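Local atomic coordinates of shikimate dehydrogenase (NADP(+)) (Thermotoga maritima, PDB entry 3U62), a protein that probably catalyses the reversible NADPH-linked reduction of 3-dehydroshikimate to shikimate, a step in the biosynthesis of aromatic amino acids. Residues 201-206 and 218-223; 71-76 and 89-94; 159-164 and 183-188. All blocks are in the same frame, centred on the assembly; numbering follows the deposited sequence.

Contact 1. Residues 201-206 and 218-223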
ATOM      1  N   TYR A 201       0.595   0.622   8.794  1.00 18.62           N
ATOM      2  CA  TYR A 201       0.296  -0.633   9.462  1.00 21.77           C
ATOM      3  C   TYR A 201      -0.163  -0.472  10.918  1.00 21.44           C
ATOM      4  O   TYR A 201      -1.030  -1.212  11.388  1.00 22.45           O
ATOM      5  CB  TYR A 201       1.534  -1.535   9.365  1.00 23.20           C
ATOM      6  CG  TYR A 201       1.412  -2.844  10.093  1.00 32.01           C
ATOM      7  CD1 TYR A 201       1.852  -2.969  11.411  1.00 36.72           C
ATOM      8  CD2 TYR A 201       0.850  -3.959   9.473  1.00 34.42           C
ATOM      9  CE1 TYR A 201       1.737  -4.167  12.095  1.00 37.37           C
ATOM     10  CE2 TYR A 201       0.727  -5.168  10.152  1.00 38.02           C
ATOM     11  CZ  TYR A 201       1.177  -5.262  11.462  1.00 38.33           C
ATOM     12  OH  TYR A 201       1.071  -6.447  12.152  1.00 42.56           O
ATOM     13  N   PHE A 202       0.420   0.503  11.615  1.00 21.44           N
ATOM     14  CA  PHE A 202       0.184   0.714  13.047  1.00 21.97           C
ATOM     15  C   PHE A 202      -0.628   1.986  13.306  1.00 20.94           C
ATOM     16  O   PHE A 202      -0.856   2.778  12.388  1.00 21.78           O
ATOM     17  CB  PHE A 202       1.522   0.762  13.804  1.00 22.99           C
ATOM     18  CG  PHE A 202       2.582   1.606  13.135  1.00 23.74           C
ATOM     19  CD1 PHE A 202       2.632   2.984  13.342  1.00 22.98           C
ATOM     20  CD2 PHE A 202       3.541   1.022  12.308  1.00 24.28           C
ATOM     21  CE1 PHE A 202       3.610   3.766  12.729  1.00 26.77           C
ATOM     22  CE2 PHE A 202       4.524   1.796  11.690  1.00 28.29           C
ATOM     23  CZ  PHE A 202       4.558   3.171  11.903  1.00 24.92           C
ATOM     24  N   ASP A 203      -1.062   2.167  14.556  1.00 19.94           N
ATOM     25  CA  ASP A 203      -1.830   3.347  14.958  1.00 19.95           C
ATOM     26  C   ASP A 203      -1.107   4.641  14.616  1.00 18.98           C
ATOM     27  O   ASP A 203       0.066   4.827  14.958  1.00 20.66           O
ATOM     28  CB  ASP A 203      -2.140   3.320  16.459  1.00 22.80           C
ATOM     29  CG  ASP A 203      -3.314   2.421  16.810  1.00 24.89           C
ATOM     30  OD1 ASP A 203      -3.915   1.798  15.908  1.00 24.82           O
ATOM     31  OD2 ASP A 203      -3.641   2.336  18.014  1.00 29.85           O
ATOM     32  N   THR A 204      -1.817   5.519  13.919  1.00 16.01           N
ATOM     33  CA  THR A 204      -1.331   6.851  13.597  1.00 13.89           C
ATOM     34  C   THR A 204      -2.219   7.865  14.307  1.00 12.51           C
ATOM     35  O   THR A 204      -3.324   7.518  14.733  1.00 12.44           O
ATOM     36  CB  THR A 204      -1.388   7.116  12.079  1.00 13.76           C
ATOM     37  OG1 THR A 204      -2.731   6.937  11.609  1.00 12.80           O
ATOM     38  CG2 THR A 204      -0.467   6.166  11.331  1.00 13.58           C
ATOM     39  N   PRO A 205      -1.745   9.120  14.447  1.00 12.06           N
ATOM     40  CA  PRO A 205      -2.608  10.165  14.996  1.00 11.86           C
ATOM     41  C   PRO A 205      -3.964  10.266  14.284  1.00 12.83           C
ATOM     42  O   PRO A 205      -4.978  10.503  14.943  1.00 12.00           O
ATOM     43  CB  PRO A 205      -1.786  11.436  14.782  1.00 12.54           C
ATOM     44  CG  PRO A 205      -0.378  10.972  14.881  1.00 14.36           C
ATOM     45  CD  PRO A 205      -0.368   9.609  14.234  1.00 12.93           C
ATOM     46  N   LEU A 206      -3.974  10.081  12.962  1.00 11.71           N
ATOM     47  CA  LEU A 206      -5.212  10.096  12.179  1.00 10.89           C
ATOM     48  C   LEU A 206      -6.199   9.019  12.638  1.00 10.11           C
ATOM     49  O   LEU A 206      -7.382   9.302  12.849  1.00 10.19           O
ATOM     50  CB  LEU A 206      -4.913   9.940  10.680  1.00 10.66           C
ATOM     51  CG  LEU A 206      -6.098   9.825   9.710  1.00 11.59           C
ATOM     52  CD1 LEU A 206      -6.915  11.114   9.654  1.00 13.35           C
ATOM     53  CD2 LEU A 206      -5.615   9.438   8.322  1.00 10.84           C
ATOM     54  N   ILE A 218     -12.885   2.502  10.765  1.00  8.01           N
ATOM     55  CA  ILE A 218     -11.516   2.983  10.872  1.00  8.21           C
ATOM     56  C   ILE A 218     -10.589   1.807  10.603  1.00  8.67           C
ATOM     57  O   ILE A 218     -10.453   0.901  11.434  1.00 11.35           O
ATOM     58  CB  ILE A 218     -11.237   3.614  12.251  1.00  9.29           C
ATOM     59  CG1 ILE A 218     -12.231   4.747  12.520  1.00 11.05           C
ATOM     60  CG2 ILE A 218      -9.804   4.138  12.321  1.00 11.86           C
ATOM     61  CD1 ILE A 218     -12.568   4.945  13.988  1.00 13.17           C
ATOM     62  N   ILE A 219      -9.966   1.823   9.429  1.00  8.29           N
ATOM     63  CA  ILE A 219      -9.172   0.694   8.965  1.00  9.47           C
ATOM     64  C   ILE A 219      -7.708   1.099   8.799  1.00 10.10           C
ATOM     65  O   ILE A 219      -7.389   2.003   8.024  1.00  9.42           O
ATOM     66  CB  ILE A 219      -9.742   0.112   7.637  1.00  9.08           C
ATOM     67  CG1 ILE A 219     -11.194  -0.346   7.837  1.00 11.28           C
ATOM     68  CG2 ILE A 219      -8.880  -1.043   7.135  1.00 11.20           C
ATOM     69  CD1 ILE A 219     -11.995  -0.533   6.537  1.00 16.03           C
ATOM     70  N   LYS A 220      -6.828   0.434   9.547  1.00 10.89           N
ATOM     71  CA  LYS A 220      -5.384   0.629   9.411  1.00 11.68           C
ATOM     72  C   LYS A 220      -4.839  -0.264   8.300  1.00 10.77           C
ATOM     73  O   LYS A 220      -5.583  -1.030   7.685  1.00 10.63           O
ATOM     74  CB  LYS A 220      -4.647   0.315  10.716  1.00 14.32           C
ATOM     75  CG  LYS A 220      -5.160   1.021  11.959  1.00 23.27           C
ATOM     76  CD  LYS A 220      -4.286   0.684  13.164  1.00 25.79           C
ATOM     77  CE  LYS A 220      -4.385  -0.791  13.561  1.00 27.61           C
ATOM     78  NZ  LYS A 220      -3.470  -1.120  14.689  1.00 29.61           N
ATOM     79  N   GLY A 221      -3.534  -0.173   8.061  1.00 11.03           N
ATOM     80  CA  GLY A 221      -2.900  -0.870   6.945  1.00 10.31           C
ATOM     81  C   GLY A 221      -2.689  -2.365   7.104  1.00 10.06           C
ATOM     82  O   GLY A 221      -2.158  -3.010   6.197  1.00  9.98           O
ATOM     83  N   ASN A 222      -3.101  -2.921   8.244  1.00 11.73           N
ATOM     84  CA  ASN A 222      -2.878  -4.341   8.524  1.00 10.65           C
ATOM     85  C   ASN A 222      -3.661  -5.299   7.621  1.00  9.44           C
ATOM     86  O   ASN A 222      -3.131  -6.342   7.226  1.00 10.10           O
ATOM     87  CB  ASN A 222      -3.109  -4.664  10.006  1.00 12.51           C
ATOM     88  CG  ASN A 222      -4.519  -4.344  10.470  1.00 17.17           C
ATOM     89  OD1 ASN A 222      -5.158  -3.408   9.984  1.00 19.82           O
ATOM     90  ND2 ASN A 222      -5.012  -5.120  11.430  1.00 20.18           N
ATOM     91  N   LEU A 223      -4.910  -4.955   7.299  1.00 10.30           N
ATOM     92  CA  LEU A 223      -5.721  -5.770   6.384  1.00 10.32           C
ATOM     93  C   LEU A 223      -5.170  -5.736   4.961  1.00  8.63           C
ATOM     94  O   LEU A 223      -5.083  -6.774   4.300  1.00  9.10           O
ATOM     95  CB  LEU A 223      -7.187  -5.320   6.392  1.00 11.33           C
ATOM     96  CG  LEU A 223      -8.130  -5.875   7.467  1.00 15.10           C
ATOM     97  CD1 LEU A 223      -9.429  -5.079   7.475  1.00 13.17           C
ATOM     98  CD2 LEU A 223      -8.417  -7.363   7.251  1.00 16.57           C
TER
HETATM   99  O   HOH W   1      -1.148  -2.685  13.774  1.00 28.46           O
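K220 meets D203 with its CG set anti to its own carbonyl carbon (chi1 -52°), and a single bend at chi3 turns the otherwise extended chain so that its ammonium end runs beside the loop. At the start of the same loop, Y201 has CG anti to its backbone N (chi1 176°), which lays the ring against the first turn of helix 222-235. Beside these side chains the backbones come close, with CA of Y201 4.1 Å from CA of G221. A CB on G221 would point toward Y201 and sit tight against its N.

The polar part is a salt bridge from K220 NZ to D203 OD1 at 3.2 Å. The ammonium approaches from above the carboxylate, 48° out of its plane, and the aliphatic chain packs tightly there too, K220 CD lying 3.0 Å from D203 OD1. D203 OD2 pairs with R211 of helix 205-213, so the carboxylate is held between two cations. A water extends the grip: it accepts a hydrogen bond from K220 NZ (2.9 Å) and donates one to Y201 O (2.8 Å).

The apolar part is the Y201 ring, whose CD2 rests 3.9 Å from N222 CA and whose CE2 lies 3.9 Å from N222 CB. Ring and amide planes are nearly perpendicular, and the amide itself is held by ND2 bonding to V251 O.

The contact sits at the carboxyl ends of strands 195-198 and 217-219, within a beta-alpha-beta unit of the Rossmann-type domain. Y201, which also packs on I14, is predicted to bind shikimate, and G221 to bind NADP(+). The chemistry implies that a lysine, a carboxylate and one water tie together two loops that probably bring substrate and cofactor side by side.

Contact 2. Residues 71-76 and 89-94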
ATOM      1  N   GLU A  71       8.950  -6.898 -16.609  1.00 11.79           N
ATOM      2  CA  GLU A  71       7.809  -6.812 -17.514  1.00 13.31           C
ATOM      3  C   GLU A  71       6.530  -6.691 -16.682  1.00 11.24           C
ATOM      4  O   GLU A  71       6.052  -7.687 -16.129  1.00 11.19           O
ATOM      5  CB  GLU A  71       7.758  -8.036 -18.435  1.00 13.61           C
ATOM      6  CG  GLU A  71       6.639  -8.010 -19.468  1.00 18.97           C
ATOM      7  CD  GLU A  71       6.610  -9.265 -20.318  1.00 29.43           C
ATOM      8  OE1 GLU A  71       7.407  -9.353 -21.277  1.00 31.23           O
ATOM      9  OE2 GLU A  71       5.785 -10.161 -20.028  1.00 33.21           O
ATOM     10  N   PRO A  72       5.978  -5.467 -16.578  1.00 11.13           N
ATOM     11  CA  PRO A  72       4.816  -5.262 -15.716  1.00 10.90           C
ATOM     12  C   PRO A  72       3.514  -5.782 -16.315  1.00 10.84           C
ATOM     13  O   PRO A  72       3.351  -5.801 -17.539  1.00 11.68           O
ATOM     14  CB  PRO A  72       4.759  -3.740 -15.561  1.00 11.97           C
ATOM     15  CG  PRO A  72       5.396  -3.209 -16.790  1.00 15.86           C
ATOM     16  CD  PRO A  72       6.431  -4.211 -17.208  1.00 11.83           C
ATOM     17  N   SER A  73       2.604  -6.202 -15.439  1.00  9.41           N
ATOM     18  CA  SER A  73       1.256  -6.592 -15.835  1.00  8.59           C
ATOM     19  C   SER A  73       0.462  -5.360 -16.257  1.00  9.44           C
ATOM     20  O   SER A  73       0.863  -4.227 -15.974  1.00  8.92           O
ATOM     21  CB  SER A  73       0.548  -7.304 -14.680  1.00  9.25           C
ATOM     22  OG  SER A  73       0.403  -6.447 -13.560  1.00  9.44           O
ATOM     23  N   GLU A  74      -0.665  -5.588 -16.929  1.00  9.98           N
ATOM     24  CA  GLU A  74      -1.520  -4.506 -17.419  1.00 11.79           C
ATOM     25  C   GLU A  74      -1.976  -3.570 -16.299  1.00 10.79           C
ATOM     26  O   GLU A  74      -1.971  -2.349 -16.469  1.00  9.98           O
ATOM     27  CB  GLU A  74      -2.731  -5.079 -18.161  1.00 13.80           C
ATOM     28  CG  GLU A  74      -3.545  -4.052 -18.944  1.00 24.02           C
ATOM     29  CD  GLU A  74      -4.782  -4.647 -19.599  1.00 33.07           C
ATOM     30  OE1 GLU A  74      -5.156  -5.793 -19.266  1.00 31.68           O
ATOM     31  OE2 GLU A  74      -5.389  -3.963 -20.450  1.00 34.33           O
ATOM     32  N   ASP A  75      -2.366  -4.145 -15.164  1.00  9.11           N
ATOM     33  CA  ASP A  75      -2.807  -3.350 -14.016  1.00  9.71           C
ATOM     34  C   ASP A  75      -1.654  -2.594 -13.353  1.00  8.54           C
ATOM     35  O   ASP A  75      -1.834  -1.457 -12.917  1.00  8.81           O
ATOM     36  CB  ASP A  75      -3.568  -4.206 -12.996  1.00 11.15           C
ATOM     37  CG  ASP A  75      -2.783  -5.424 -12.545  1.00 10.24           C
ATOM     38  OD1 ASP A  75      -2.485  -6.294 -13.391  1.00 12.22           O
ATOM     39  OD2 ASP A  75      -2.475  -5.517 -11.339  1.00 10.58           O
ATOM     40  N   ALA A  76      -0.477  -3.218 -13.292  1.00  8.10           N
ATOM     41  CA  ALA A  76       0.726  -2.551 -12.786  1.00  8.00           C
ATOM     42  C   ALA A  76       1.106  -1.360 -13.667  1.00  9.03           C
ATOM     43  O   ALA A  76       1.572  -0.336 -13.163  1.00  8.41           O
ATOM     44  CB  ALA A  76       1.881  -3.534 -12.683  1.00  7.95           C
ATOM     45  N   LYS A  89       8.892 -10.735 -14.127  1.00 10.05           N
ATOM     46  CA  LYS A  89       7.551 -10.177 -14.298  1.00 10.16           C
ATOM     47  C   LYS A  89       7.169  -9.320 -13.098  1.00  9.28           C
ATOM     48  O   LYS A  89       7.442  -9.685 -11.953  1.00 10.47           O
ATOM     49  CB  LYS A  89       6.514 -11.291 -14.495  1.00  9.57           C
ATOM     50  CG  LYS A  89       6.878 -12.349 -15.535  1.00 17.80           C
ATOM     51  CD  LYS A  89       6.908 -11.789 -16.952  1.00 21.66           C
ATOM     52  CE  LYS A  89       7.416 -12.835 -17.928  1.00 24.20           C
ATOM     53  NZ  LYS A  89       7.791 -12.228 -19.237  1.00 29.22           N
ATOM     54  N   GLY A  90       6.536  -8.181 -13.371  1.00  8.49           N
ATOM     55  CA  GLY A  90       6.108  -7.258 -12.325  1.00  8.08           C
ATOM     56  C   GLY A  90       4.601  -7.225 -12.154  1.00  8.90           C
ATOM     57  O   GLY A  90       3.853  -7.251 -13.133  1.00 10.44           O
ATOM     58  N   TYR A  91       4.164  -7.166 -10.899  1.00  7.65           N
ATOM     59  CA  TYR A  91       2.746  -7.178 -10.561  1.00  7.85           C
ATOM     60  C   TYR A  91       2.441  -6.115  -9.521  1.00  7.15           C
ATOM     61  O   TYR A  91       3.345  -5.622  -8.842  1.00  6.96           O
ATOM     62  CB  TYR A  91       2.350  -8.552 -10.020  1.00  8.41           C
ATOM     63  CG  TYR A  91       2.649  -9.677 -10.978  1.00  9.70           C
ATOM     64  CD1 TYR A  91       3.790 -10.463 -10.829  1.00 11.03           C
ATOM     65  CD2 TYR A  91       1.798  -9.943 -12.050  1.00 11.17           C
ATOM     66  CE1 TYR A  91       4.069 -11.494 -11.718  1.00 12.46           C
ATOM     67  CE2 TYR A  91       2.066 -10.968 -12.944  1.00 11.84           C
ATOM     68  CZ  TYR A  91       3.203 -11.740 -12.773  1.00 13.99           C
ATOM     69  OH  TYR A  91       3.472 -12.758 -13.657  1.00 14.90           O
ATOM     70  N   ASN A  92       1.167  -5.758  -9.401  1.00  6.89           N
ATOM     71  CA  ASN A  92       0.732  -4.915  -8.299  1.00  6.44           C
ATOM     72  C   ASN A  92      -0.321  -5.625  -7.461  1.00  6.91           C
ATOM     73  O   ASN A  92      -1.424  -5.910  -7.934  1.00  7.35           O
ATOM     74  CB  ASN A  92       0.231  -3.555  -8.789  1.00  7.02           C
ATOM     75  CG  ASN A  92       0.128  -2.532  -7.668  1.00  6.86           C
ATOM     76  OD1 ASN A  92       0.902  -1.577  -7.614  1.00 10.01           O
ATOM     77  ND2 ASN A  92      -0.828  -2.729  -6.767  1.00  4.82           N
ATOM     78  N   THR A  93       0.037  -5.915  -6.214  1.00  6.67           N
ATOM     79  CA  THR A  93      -0.857  -6.608  -5.292  1.00  7.11           C
ATOM     80  C   THR A  93      -1.419  -5.657  -4.236  1.00  6.47           C
ATOM     81  O   THR A  93      -2.292  -6.042  -3.453  1.00  7.17           O
ATOM     82  CB  THR A  93      -0.160  -7.801  -4.605  1.00  6.76           C
ATOM     83  OG1 THR A  93       0.941  -7.329  -3.820  1.00  7.84           O
ATOM     84  CG2 THR A  93       0.353  -8.787  -5.643  1.00  8.39           C
ATOM     85  N   ASP A  94      -0.915  -4.423  -4.219  1.00  6.67           N
ATOM     86  CA  ASP A  94      -1.405  -3.394  -3.301  1.00  7.31           C
ATOM     87  C   ASP A  94      -2.888  -3.099  -3.506  1.00  7.12           C
ATOM     88  O   ASP A  94      -3.642  -3.024  -2.534  1.00  7.67           O
ATOM     89  CB  ASP A  94      -0.593  -2.097  -3.426  1.00  7.11           C
ATOM     90  CG  ASP A  94       0.686  -2.114  -2.602  1.00  9.18           C
ATOM     91  OD1 ASP A  94       0.793  -2.918  -1.649  1.00 10.58           O
ATOM     92  OD2 ASP A  94       1.592  -1.305  -2.907  1.00 12.14           O
TER
HETATM   93  O   HOH W   2       3.807  -9.165 -15.581  1.00 26.30           O
HETATM   94  O   HOH W   3      -0.699  -7.537 -11.066  1.00 11.85           O
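Parallel strand pairing joins E71 and P72 to K89 and G90 at one margin of the mixed sheet in the substrate-binding domain, where strand 71-72 is outermost. G90 N donates to E71 O at 2.8 Å in an almost straight bond (175°), and S73 N returns one to G90 O, also 2.8 Å. On the face carrying E71 and K89, these side chains extend alongside each other to a salt bridge whose hydrogen bond, from K89 NZ to E71 OE2, is weak at 3.0 Å.

Just before helix 74-79, S73 is the N-cap. Its OG stands between its own backbone N and carbonyl carbon (chi1 62°), which brings it to A76 N for a weak bond (3.4 Å); it also donates to D75 OD1 from above the carboxylate plane. With an alanine in place of S73, A76 N would probably lose its cap and D75 OD1 its hydroxyl donor. D75 OD2 accepts from W95 NE1 and from a water that itself accepts from N92 N. Further on, A76 CB packs 4.0 Å from N92 N.

A parallel edge-strand pair followed by a serine-capped helix thus marks this alpha/beta domain, beside D94, predicted to bind shikimate.

Contact 3. Residues 159-164 and 183-188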
ATOM      1  N   GLN A 159      -5.376  22.497   1.215  1.00 12.08           N
ATOM      2  CA  GLN A 159      -6.810  22.387   0.962  1.00 11.84           C
ATOM      3  C   GLN A 159      -7.427  21.159   1.632  1.00  9.90           C
ATOM      4  O   GLN A 159      -8.646  20.976   1.582  1.00 11.15           O
ATOM      5  CB  GLN A 159      -7.088  22.350  -0.545  1.00 12.35           C
ATOM      6  CG  GLN A 159      -6.630  23.588  -1.300  1.00 17.04           C
ATOM      7  CD  GLN A 159      -6.863  23.473  -2.793  1.00 16.38           C
ATOM      8  OE1 GLN A 159      -6.161  22.740  -3.490  1.00 16.87           O
ATOM      9  NE2 GLN A 159      -7.845  24.212  -3.294  1.00 18.05           N
ATOM     10  N   LEU A 160      -6.591  20.330   2.263  1.00 10.06           N
ATOM     11  CA  LEU A 160      -7.045  19.064   2.853  1.00 10.11           C
ATOM     12  C   LEU A 160      -8.221  19.236   3.811  1.00 10.19           C
ATOM     13  O   LEU A 160      -9.226  18.535   3.700  1.00 11.17           O
ATOM     14  CB  LEU A 160      -5.895  18.323   3.550  1.00  9.87           C
ATOM     15  CG  LEU A 160      -6.234  16.955   4.163  1.00  9.80           C
ATOM     16  CD1 LEU A 160      -6.613  15.948   3.076  1.00  9.62           C
ATOM     17  CD2 LEU A 160      -5.063  16.427   4.976  1.00 10.30           C
ATOM     18  N   ASP A 161      -8.084  20.175   4.742  1.00 10.74           N
ATOM     19  CA  ASP A 161      -9.101  20.423   5.756  1.00 10.59           C
ATOM     20  C   ASP A 161     -10.468  20.761   5.148  1.00 10.36           C
ATOM     21  O   ASP A 161     -11.489  20.211   5.569  1.00 10.70           O
ATOM     22  CB  ASP A 161      -8.631  21.530   6.703  1.00 10.22           C
ATOM     23  CG  ASP A 161      -9.509  21.669   7.931  1.00 12.37           C
ATOM     24  OD1 ASP A 161      -9.598  22.793   8.467  1.00 16.85           O
ATOM     25  OD2 ASP A 161     -10.113  20.659   8.365  1.00 11.97           O
ATOM     26  N   GLU A 162     -10.475  21.654   4.157  1.00 11.06           N
ATOM     27  CA  GLU A 162     -11.709  22.057   3.476  1.00 13.92           C
ATOM     28  C   GLU A 162     -12.326  20.924   2.665  1.00 12.70           C
ATOM     29  O   GLU A 162     -13.550  20.754   2.668  1.00 13.23           O
ATOM     30  CB  GLU A 162     -11.457  23.229   2.530  1.00 17.60           C
ATOM     31  CG  GLU A 162     -11.067  24.532   3.189  1.00 26.98           C
ATOM     32  CD  GLU A 162     -10.334  25.444   2.214  1.00 27.89           C
ATOM     33  OE1 GLU A 162     -10.867  25.730   1.108  1.00 34.27           O
ATOM     34  OE2 GLU A 162      -9.215  25.883   2.553  1.00 31.91           O
ATOM     35  N   VAL A 163     -11.488  20.164   1.959  1.00 10.81           N
ATOM     36  CA  VAL A 163     -11.995  19.119   1.065  1.00 11.99           C
ATOM     37  C   VAL A 163     -12.548  17.909   1.826  1.00 11.19           C
ATOM     38  O   VAL A 163     -13.534  17.304   1.394  1.00 11.54           O
ATOM     39  CB  VAL A 163     -10.966  18.676  -0.026  1.00 15.26           C
ATOM     40  CG1 VAL A 163     -10.585  19.851  -0.925  1.00 15.67           C
ATOM     41  CG2 VAL A 163      -9.732  18.037   0.593  1.00 16.82           C
ATOM     42  N   VAL A 164     -11.922  17.569   2.953  1.00 10.10           N
ATOM     43  CA  VAL A 164     -12.382  16.455   3.789  1.00  9.86           C
ATOM     44  C   VAL A 164     -13.762  16.753   4.388  1.00 10.85           C
ATOM     45  O   VAL A 164     -14.592  15.850   4.530  1.00 10.58           O
ATOM     46  CB  VAL A 164     -11.350  16.087   4.894  1.00  9.17           C
ATOM     47  CG1 VAL A 164     -11.941  15.114   5.912  1.00 10.50           C
ATOM     48  CG2 VAL A 164     -10.101  15.484   4.272  1.00 10.39           C
ATOM     49  N   LEU A 183      -1.754  15.018   9.970  1.00 13.51           N
ATOM     50  CA  LEU A 183      -2.196  15.662   8.738  1.00 13.46           C
ATOM     51  C   LEU A 183      -2.994  16.924   9.070  1.00 12.33           C
ATOM     52  O   LEU A 183      -3.673  16.972  10.100  1.00 12.60           O
ATOM     53  CB  LEU A 183      -3.043  14.697   7.898  1.00 12.98           C
ATOM     54  CG  LEU A 183      -2.305  13.579   7.149  1.00 13.85           C
ATOM     55  CD1 LEU A 183      -3.274  12.478   6.744  1.00 15.49           C
ATOM     56  CD2 LEU A 183      -1.563  14.119   5.927  1.00 11.86           C
ATOM     57  N   PRO A 184      -2.916  17.953   8.201  1.00 12.04           N
ATOM     58  CA  PRO A 184      -3.656  19.198   8.431  1.00 12.02           C
ATOM     59  C   PRO A 184      -5.158  19.051   8.166  1.00 10.34           C
ATOM     60  O   PRO A 184      -5.672  19.542   7.154  1.00 11.06           O
ATOM     61  CB  PRO A 184      -3.009  20.179   7.447  1.00 12.26           C
ATOM     62  CG  PRO A 184      -2.475  19.322   6.358  1.00 11.75           C
ATOM     63  CD  PRO A 184      -2.060  18.032   6.999  1.00 12.37           C
ATOM     64  N   VAL A 185      -5.847  18.372   9.080  1.00 10.17           N
ATOM     65  CA  VAL A 185      -7.290  18.161   8.982  1.00 10.19           C
ATOM     66  C   VAL A 185      -7.928  18.242  10.374  1.00  9.68           C
ATOM     67  O   VAL A 185      -7.417  17.667  11.339  1.00 11.16           O
ATOM     68  CB  VAL A 185      -7.640  16.832   8.237  1.00 10.95           C
ATOM     69  CG1 VAL A 185      -7.042  15.609   8.941  1.00 10.72           C
ATOM     70  CG2 VAL A 185      -9.149  16.679   8.048  1.00 10.71           C
ATOM     71  N   SER A 186      -9.036  18.973  10.463  1.00 10.01           N
ATOM     72  CA  SER A 186      -9.687  19.270  11.737  1.00  9.23           C
ATOM     73  C   SER A 186     -10.628  18.164  12.206  1.00 10.18           C
ATOM     74  O   SER A 186     -11.044  17.314  11.415  1.00  9.66           O
ATOM     75  CB  SER A 186     -10.466  20.585  11.634  1.00  9.41           C
ATOM     76  OG  SER A 186     -11.468  20.505  10.607  1.00 10.09           O
ATOM     77  N   ASP A 187     -10.959  18.197  13.497  1.00 10.19           N
ATOM     78  CA  ASP A 187     -11.982  17.324  14.072  1.00 10.11           C
ATOM     79  C   ASP A 187     -13.318  17.521  13.362  1.00 10.56           C
ATOM     80  O   ASP A 187     -14.010  16.549  13.053  1.00 10.98           O
ATOM     81  CB  ASP A 187     -12.158  17.613  15.565  1.00 10.41           C
ATOM     82  CG  ASP A 187     -10.998  17.111  16.406  1.00 14.14           C
ATOM     83  OD1 ASP A 187      -9.989  16.641  15.836  1.00 17.63           O
ATOM     84  OD2 ASP A 187     -11.097  17.188  17.649  1.00 19.31           O
ATOM     85  N   ASP A 188     -13.665  18.784  13.112  1.00 10.10           N
ATOM     86  CA  ASP A 188     -14.901  19.145  12.417  1.00 10.46           C
ATOM     87  C   ASP A 188     -15.009  18.484  11.041  1.00 10.56           C
ATOM     88  O   ASP A 188     -16.085  18.024  10.653  1.00 11.54           O
ATOM     89  CB  ASP A 188     -15.010  20.668  12.279  1.00 12.66           C
ATOM     90  CG  ASP A 188     -16.276  21.104  11.560  1.00 12.52           C
ATOM     91  OD1 ASP A 188     -16.163  21.740  10.490  1.00 15.72           O
ATOM     92  OD2 ASP A 188     -17.385  20.808  12.059  1.00 15.83           O
TER
HETATM   93  O   HOH W   4      -5.424  21.435   5.190  1.00 13.79           O
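L160 and D161, in the first turn of helix 160-165 of the Rossmann-type domain, hold the loop that leads into helix 187-190, for which S186 is the N-cap. That loop bends at P184 in an inverse gamma turn, closed by V185 N bonding to L183 O.

Apolar contacts gather on two side chains of the helix. The CD2 branch of L160 touches L183 CB and P184 CD, each at 4.0 Å, and lies 4.2 Å from V185 CB; the same leucine packs on V112 and V114 of strand 111-114, so the loop is joined to the domain's sheet through it. One turn on, V164 and V185 cross at about a right angle, with V164 CG1 3.8 Å from V185 CG2, the methyl that V185 sets anti to its backbone N.

Among polar contacts, a water bridges D161 N and P184 O, accepting from the first and probably donating to the second, two groups that do not bond directly. The D161 carboxylate works at the capped end, where S189 OG is a further partner of OD2. This one oxygen takes S186 OG on its syn lone pair at 2.6 Å and S186 N, at 2.9 Å, from above the carboxylate, 57° out of its plane.

Overall arrangement
From the N terminus, contact 2 comes first and closes the excursion 77-88, tying an edge strand and a helix start to strand 89-91 in the substrate-binding domain. The chain then enters the Rossmann-type domain, where contact 3 closes the loop 165-182 around strand 169-172, joining helix 160-165 to the loop before helix 187-190. Contact 1 closes 207-217, most of it helix 205-213, and links the loops following strands 195-198 and 217-219. All three lie in series; none nests or crosses. Contacts 1 and 3 touch, L206 CD2 lying 4.1 Å from L183 CD1. Contact 2 lies across the chain's centre from both, its nearest atoms about 8 Å from those of contact 1.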